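Local coordinates for light harvesting complex 1 Protein W (Rhodopseudomonas palustris, PDB 6Z5S), which is probably a membrane subunit of the light-harvesting complex 1 assembly, where it contacts bacteriochlorophyll a and spirilloxanthin, at residues K30-M41 with L82-R93. Residues are numbered along the deposited sequence; the frame is centred on the assembly and turned at random.
With CRT (spirilloxanthin), chain B.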
loop_
_atom_site.group_PDB
_atom_site.type_symbol
_atom_site.label_atom_id
_atom_site.label_comp_id
_atom_site.label_asym_id
_atom_site.label_seq_id
_atom_site.Cartn_x
_atom_site.Cartn_y
_atom_site.Cartn_z
ATOM N N LYS A 30 2.130 47.559 -13.133
ATOM C CA LYS A 30 1.915 46.901 -11.850
ATOM C C LYS A 30 0.722 47.483 -11.097
ATOM O O LYS A 30 0.497 47.149 -9.931
ATOM C CB LYS A 30 3.187 46.940 -10.989
ATOM C CG LYS A 30 3.166 46.040 -9.770
ATOM C CD LYS A 30 2.627 44.663 -10.098
ATOM C CE LYS A 30 3.633 43.829 -10.854
ATOM N NZ LYS A 30 3.163 42.423 -10.989
ATOM N N LEU A 31 -0.062 48.347 -11.739
ATOM C CA LEU A 31 -1.346 48.750 -11.194
ATOM C C LEU A 31 -2.464 47.815 -11.631
ATOM O O LEU A 31 -3.596 47.958 -11.160
ATOM C CB LEU A 31 -1.643 50.207 -11.576
ATOM C CG LEU A 31 -2.755 50.958 -10.838
ATOM C CD1 LEU A 31 -2.365 52.397 -10.631
ATOM C CD2 LEU A 31 -4.046 50.915 -11.618
ATOM N N TYR A 32 -2.167 46.836 -12.489
ATOM C CA TYR A 32 -3.096 45.729 -12.683
ATOM C C TYR A 32 -3.260 44.934 -11.394
ATOM O O TYR A 32 -4.384 44.606 -10.997
ATOM C CB TYR A 32 -2.620 44.825 -13.821
ATOM C CG TYR A 32 -1.586 43.800 -13.421
ATOM C CD1 TYR A 32 -0.263 44.165 -13.221
ATOM C CD2 TYR A 32 -1.933 42.472 -13.227
ATOM C CE1 TYR A 32 0.688 43.234 -12.849
ATOM C CE2 TYR A 32 -0.990 41.535 -12.852
ATOM C CZ TYR A 32 0.319 41.922 -12.666
ATOM O OH TYR A 32 1.262 40.993 -12.293
ATOM N N CYS A 33 -2.150 44.636 -10.716
ATOM C CA CYS A 33 -2.137 43.986 -9.410
ATOM C C CYS A 33 -2.738 44.866 -8.334
ATOM O O CYS A 33 -2.827 44.449 -7.176
ATOM C CB CYS A 33 -0.697 43.611 -9.049
ATOM S SG CYS A 33 -0.462 42.683 -7.525
ATOM N N GLN A 34 -3.171 46.058 -8.703
ATOM C CA GLN A 34 -3.652 47.094 -7.811
ATOM C C GLN A 34 -5.116 47.355 -8.150
ATOM O O GLN A 34 -5.752 46.568 -8.853
ATOM C CB GLN A 34 -2.750 48.326 -7.921
ATOM C CG GLN A 34 -1.297 47.985 -7.581
ATOM C CD GLN A 34 -0.330 49.137 -7.756
ATOM O OE1 GLN A 34 -0.562 50.046 -8.545
ATOM N NE2 GLN A 34 0.767 49.097 -7.012
ATOM N N ALA A 35 -5.664 48.452 -7.635
ATOM C CA ALA A 35 -7.104 48.639 -7.749
ATOM C C ALA A 35 -7.501 48.989 -9.172
ATOM O O ALA A 35 -8.156 50.005 -9.420
ATOM C CB ALA A 35 -7.593 49.729 -6.800
ATOM N N ALA A 36 -7.095 48.145 -10.112
ATOM C CA ALA A 36 -7.660 48.138 -11.450
ATOM C C ALA A 36 -8.375 46.823 -11.707
ATOM O O ALA A 36 -9.580 46.821 -11.967
ATOM C CB ALA A 36 -6.563 48.387 -12.487
ATOM N N GLY A 37 -7.675 45.695 -11.587
ATOM C CA GLY A 37 -8.347 44.412 -11.649
ATOM C C GLY A 37 -9.238 44.159 -10.451
ATOM O O GLY A 37 -10.278 43.508 -10.575
ATOM N N ALA A 38 -8.851 44.671 -9.283
ATOM C CA ALA A 38 -9.664 44.479 -8.088
ATOM C C ALA A 38 -10.950 45.287 -8.166
ATOM O O ALA A 38 -12.037 44.771 -7.885
ATOM C CB ALA A 38 -8.864 44.857 -6.844
ATOM N N ALA A 39 -10.847 46.563 -8.541
ATOM C CA ALA A 39 -12.042 47.387 -8.678
ATOM C C ALA A 39 -12.911 46.925 -9.837
ATOM O O ALA A 39 -14.140 47.027 -9.768
ATOM C CB ALA A 39 -11.655 48.851 -8.854
ATOM N N SER A 40 -12.296 46.413 -10.904
ATOM C CA SER A 40 -13.062 45.831 -11.997
ATOM C C SER A 40 -13.857 44.615 -11.554
ATOM O O SER A 40 -14.821 44.238 -12.227
ATOM C CB SER A 40 -12.134 45.442 -13.143
ATOM O OG SER A 40 -12.855 44.796 -14.171
ATOM N N MET A 41 -13.471 43.993 -10.443
ATOM C CA MET A 41 -14.201 42.838 -9.946
ATOM C C MET A 41 -15.414 43.253 -9.125
ATOM O O MET A 41 -16.489 42.658 -9.257
ATOM C CB MET A 41 -13.274 41.963 -9.109
ATOM C CG MET A 41 -13.880 40.650 -8.675
ATOM S SD MET A 41 -12.731 39.692 -7.675
ATOM C CE MET A 41 -11.504 39.259 -8.900
ATOM N N LEU A 82 -19.130 39.430 -11.373
ATOM C CA LEU A 82 -17.937 39.269 -10.552
ATOM C C LEU A 82 -16.812 38.590 -11.318
ATOM O O LEU A 82 -15.637 38.773 -10.986
ATOM C CB LEU A 82 -18.278 38.465 -9.299
ATOM C CG LEU A 82 -17.508 38.771 -8.020
ATOM C CD1 LEU A 82 -17.730 40.207 -7.605
ATOM C CD2 LEU A 82 -17.943 37.829 -6.921
ATOM N N PHE A 83 -17.152 37.805 -12.339
ATOM C CA PHE A 83 -16.176 37.149 -13.198
ATOM C C PHE A 83 -15.906 37.913 -14.485
ATOM O O PHE A 83 -14.761 37.957 -14.940
ATOM C CB PHE A 83 -16.644 35.735 -13.548
ATOM C CG PHE A 83 -16.359 34.721 -12.482
ATOM C CD1 PHE A 83 -15.143 34.066 -12.442
ATOM C CD2 PHE A 83 -17.309 34.420 -11.524
ATOM C CE1 PHE A 83 -14.879 33.129 -11.464
ATOM C CE2 PHE A 83 -17.052 33.488 -10.544
ATOM C CZ PHE A 83 -15.835 32.840 -10.512
ATOM N N VAL A 84 -16.935 38.514 -15.089
ATOM C CA VAL A 84 -16.743 39.186 -16.369
ATOM C C VAL A 84 -15.954 40.476 -16.213
ATOM O O VAL A 84 -15.371 40.960 -17.186
ATOM C CB VAL A 84 -18.088 39.474 -17.062
ATOM C CG1 VAL A 84 -18.723 40.732 -16.508
ATOM C CG2 VAL A 84 -17.897 39.596 -18.557
ATOM N N GLY A 85 -15.921 41.052 -15.017
ATOM C CA GLY A 85 -15.101 42.216 -14.773
ATOM C C GLY A 85 -13.630 41.975 -15.055
ATOM O O GLY A 85 -13.034 42.602 -15.940
ATOM N N PRO A 86 -13.013 41.059 -14.302
ATOM C CA PRO A 86 -11.564 40.852 -14.452
ATOM C C PRO A 86 -11.135 40.400 -15.836
ATOM O O PRO A 86 -10.071 40.818 -16.301
ATOM C CB PRO A 86 -11.258 39.786 -13.393
ATOM C CG PRO A 86 -12.332 39.937 -12.393
ATOM C CD PRO A 86 -13.554 40.308 -13.158
ATOM N N VAL A 87 -11.917 39.558 -16.514
ATOM C CA VAL A 87 -11.465 39.075 -17.816
ATOM C C VAL A 87 -11.533 40.184 -18.856
ATOM O O VAL A 87 -10.684 40.255 -19.751
ATOM C CB VAL A 87 -12.261 37.830 -18.248
ATOM C CG1 VAL A 87 -12.331 36.840 -17.104
ATOM C CG2 VAL A 87 -13.649 38.198 -18.723
ATOM N N VAL A 88 -12.518 41.075 -18.756
ATOM C CA VAL A 88 -12.546 42.220 -19.654
ATOM C C VAL A 88 -11.404 43.167 -19.328
ATOM O O VAL A 88 -10.767 43.724 -20.230
ATOM C CB VAL A 88 -13.909 42.929 -19.588
ATOM C CG1 VAL A 88 -13.836 44.271 -20.283
ATOM C CG2 VAL A 88 -14.975 42.071 -20.231
ATOM N N PHE A 89 -11.108 43.355 -18.040
ATOM C CA PHE A 89 -9.993 44.224 -17.685
ATOM C C PHE A 89 -8.667 43.662 -18.171
ATOM O O PHE A 89 -7.771 44.428 -18.540
ATOM C CB PHE A 89 -9.928 44.444 -16.179
ATOM C CG PHE A 89 -8.589 44.921 -15.711
ATOM C CD1 PHE A 89 -8.239 46.246 -15.834
ATOM C CD2 PHE A 89 -7.665 44.040 -15.182
ATOM C CE1 PHE A 89 -7.010 46.689 -15.425
ATOM C CE2 PHE A 89 -6.430 44.481 -14.774
ATOM C CZ PHE A 89 -6.104 45.807 -14.894
ATOM N N TRP A 90 -8.527 42.334 -18.184
ATOM C CA TRP A 90 -7.263 41.698 -18.540
ATOM C C TRP A 90 -6.705 42.198 -19.860
ATOM O O TRP A 90 -5.499 42.084 -20.110
ATOM C CB TRP A 90 -7.448 40.184 -18.594
ATOM C CG TRP A 90 -6.172 39.424 -18.703
ATOM C CD1 TRP A 90 -5.911 38.396 -19.556
ATOM C CD2 TRP A 90 -4.978 39.621 -17.933
ATOM N NE1 TRP A 90 -4.630 37.940 -19.369
ATOM C CE2 TRP A 90 -4.037 38.675 -18.377
ATOM C CE3 TRP A 90 -4.614 40.505 -16.910
ATOM C CZ2 TRP A 90 -2.756 38.589 -17.838
ATOM C CZ3 TRP A 90 -3.344 40.417 -16.378
ATOM C CH2 TRP A 90 -2.430 39.467 -16.842
ATOM N N PHE A 91 -7.551 42.774 -20.707
ATOM C CA PHE A 91 -7.056 43.398 -21.919
ATOM C C PHE A 91 -6.156 44.594 -21.634
ATOM O O PHE A 91 -5.445 45.033 -22.538
ATOM C CB PHE A 91 -8.234 43.786 -22.796
ATOM C CG PHE A 91 -8.875 42.625 -23.483
ATOM C CD1 PHE A 91 -8.419 41.339 -23.261
ATOM C CD2 PHE A 91 -9.923 42.816 -24.361
ATOM C CE1 PHE A 91 -9.001 40.265 -23.894
ATOM C CE2 PHE A 91 -10.509 41.744 -25.000
ATOM C CZ PHE A 91 -10.048 40.467 -24.766
ATOM N N PHE A 92 -6.148 45.113 -20.404
ATOM C CA PHE A 92 -5.138 46.094 -20.016
ATOM C C PHE A 92 -3.737 45.535 -20.218
ATOM O O PHE A 92 -2.952 46.056 -21.016
ATOM C CB PHE A 92 -5.328 46.508 -18.557
ATOM C CG PHE A 92 -4.092 47.087 -17.923
ATOM C CD1 PHE A 92 -3.682 48.367 -18.224
ATOM C CD2 PHE A 92 -3.343 46.353 -17.025
ATOM C CE1 PHE A 92 -2.555 48.902 -17.646
ATOM C CE2 PHE A 92 -2.210 46.889 -16.450
ATOM C CZ PHE A 92 -1.821 48.164 -16.757
ATOM N N ARG A 93 -3.404 44.471 -19.486
ATOM C CA ARG A 93 -2.109 43.835 -19.679
ATOM C C ARG A 93 -1.995 43.247 -21.077
ATOM O O ARG A 93 -0.895 43.188 -21.636
ATOM C CB ARG A 93 -1.884 42.766 -18.603
ATOM C CG ARG A 93 -0.608 41.941 -18.757
ATOM C CD ARG A 93 0.658 42.769 -18.560
ATOM N NE ARG A 93 0.813 43.261 -17.193
ATOM C CZ ARG A 93 1.768 44.102 -16.810
ATOM N NH1 ARG A 93 1.839 44.504 -15.550
ATOM N NH2 ARG A 93 2.659 44.539 -17.688
HETATM C C1M CRT B . 3.863 51.200 -8.479
HETATM O O1 CRT B . 2.882 52.182 -8.189
HETATM C C1 CRT B . 2.915 52.820 -6.899
HETATM C C2 CRT B . 2.786 51.719 -5.856
HETATM C C3 CRT B . 4.237 53.560 -6.768
HETATM C C4 CRT B . 1.742 53.803 -6.772
HETATM C C5 CRT B . 0.374 53.199 -6.797
HETATM C C6 CRT B . -0.465 53.177 -5.764
HETATM C C7 CRT B . -1.728 52.565 -5.706
HETATM C C8 CRT B . -2.363 52.118 -6.963
HETATM C C9 CRT B . -2.396 52.327 -4.499
HETATM C C10 CRT B . -3.606 51.706 -4.271
HETATM C C11 CRT B . -4.093 51.405 -3.017
HETATM C C12 CRT B . -5.334 50.877 -2.646
HETATM C C13 CRT B . -6.328 50.611 -3.701
HETATM C C14 CRT B . -5.674 50.590 -1.320
HETATM C C15 CRT B . -6.875 50.149 -0.800
HETATM C C16 CRT B . -7.073 49.915 0.540
HETATM C C17 CRT B . -8.192 49.419 1.215
HETATM C C18 CRT B . -9.470 49.276 0.489
HETATM C C19 CRT B . -8.124 49.026 2.553
HETATM C C20 CRT B . -9.045 48.347 3.315
HETATM C C21 CRT B . -8.860 47.786 4.567
HETATM C C22 CRT B . -9.712 47.039 5.341
HETATM C C23 CRT B . -9.438 46.331 6.514
HETATM C C24 CRT B . -8.090 46.436 7.111
HETATM C C25 CRT B . -10.387 45.515 7.129
HETATM C C26 CRT B . -10.258 44.669 8.206
HETATM C C27 CRT B . -11.293 43.858 8.600
HETATM C C28 CRT B . -11.371 42.919 9.627
HETATM C C29 CRT B . -10.238 42.767 10.562
HETATM C C30 CRT B . -12.503 42.116 9.778
HETATM C C31 CRT B . -12.781 41.100 10.658
HETATM C C32 CRT B . -14.011 40.496 10.578
HETATM C C33 CRT B . -14.552 39.430 11.290
HETATM C C34 CRT B . -13.709 38.706 12.265
HETATM C C35 CRT B . -15.878 39.035 11.103
HETATM C C36 CRT B . -16.519 37.992 11.614
HETATM C C37 CRT B . -17.928 37.650 11.259
HETATM C C38 CRT B . -18.116 36.314 10.530
HETATM C C39 CRT B . -19.580 36.111 10.175
HETATM C C40 CRT B . -17.226 36.258 9.299
HETATM O O2 CRT B . -17.689 35.266 11.415
HETATM C C2M CRT B . -17.819 33.934 10.973
#
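Helices 37-57 and 67-89, which largely coincide with two predicted transmembrane spans, pack antiparallel, with helix 10-24 alongside, and the contact runs on into the 30-36 loop beside spirilloxanthin. The short axes of 37-41 and 82-89 come within 7.7 Å at 146°. F89 is wedged against the start of helix 37-57. Its CG lies anti to the backbone N (chi1 161°), which places the ring against A36 and G37. G37 CA makes a CH-pi contact over one face, 3.9 Å from the ring centroid. A36 CB meets F89 CE1, and Y32 CB comes in at the ring edge, in plane. L22 of helix 10-24 also touches F89. A leucine in place of F89 would probably lose the flat face over G37 and leave Y32 CB without its edge partner. Y32 CB also packs on F92 CE2. R93 NH1 touches the tyrosine ring, 3.2 Å from Y32 CD1; the guanidinium plane stands 87° from the ring, and NE lies over one face, near its rim. K30 NZ gives a hydrogen bond to Y32 OH at 2.7 Å. Q34 OE1 lies 3.2 Å from spirilloxanthin C8. M41, which also touches bacteriochlorophyll a, sets its CE against P86 CG. The helices come closest at G85: its CA lies 3.3 Å from S40 O, and its O accepts a weak hydrogen bond from S40 OG at 2.8 Å.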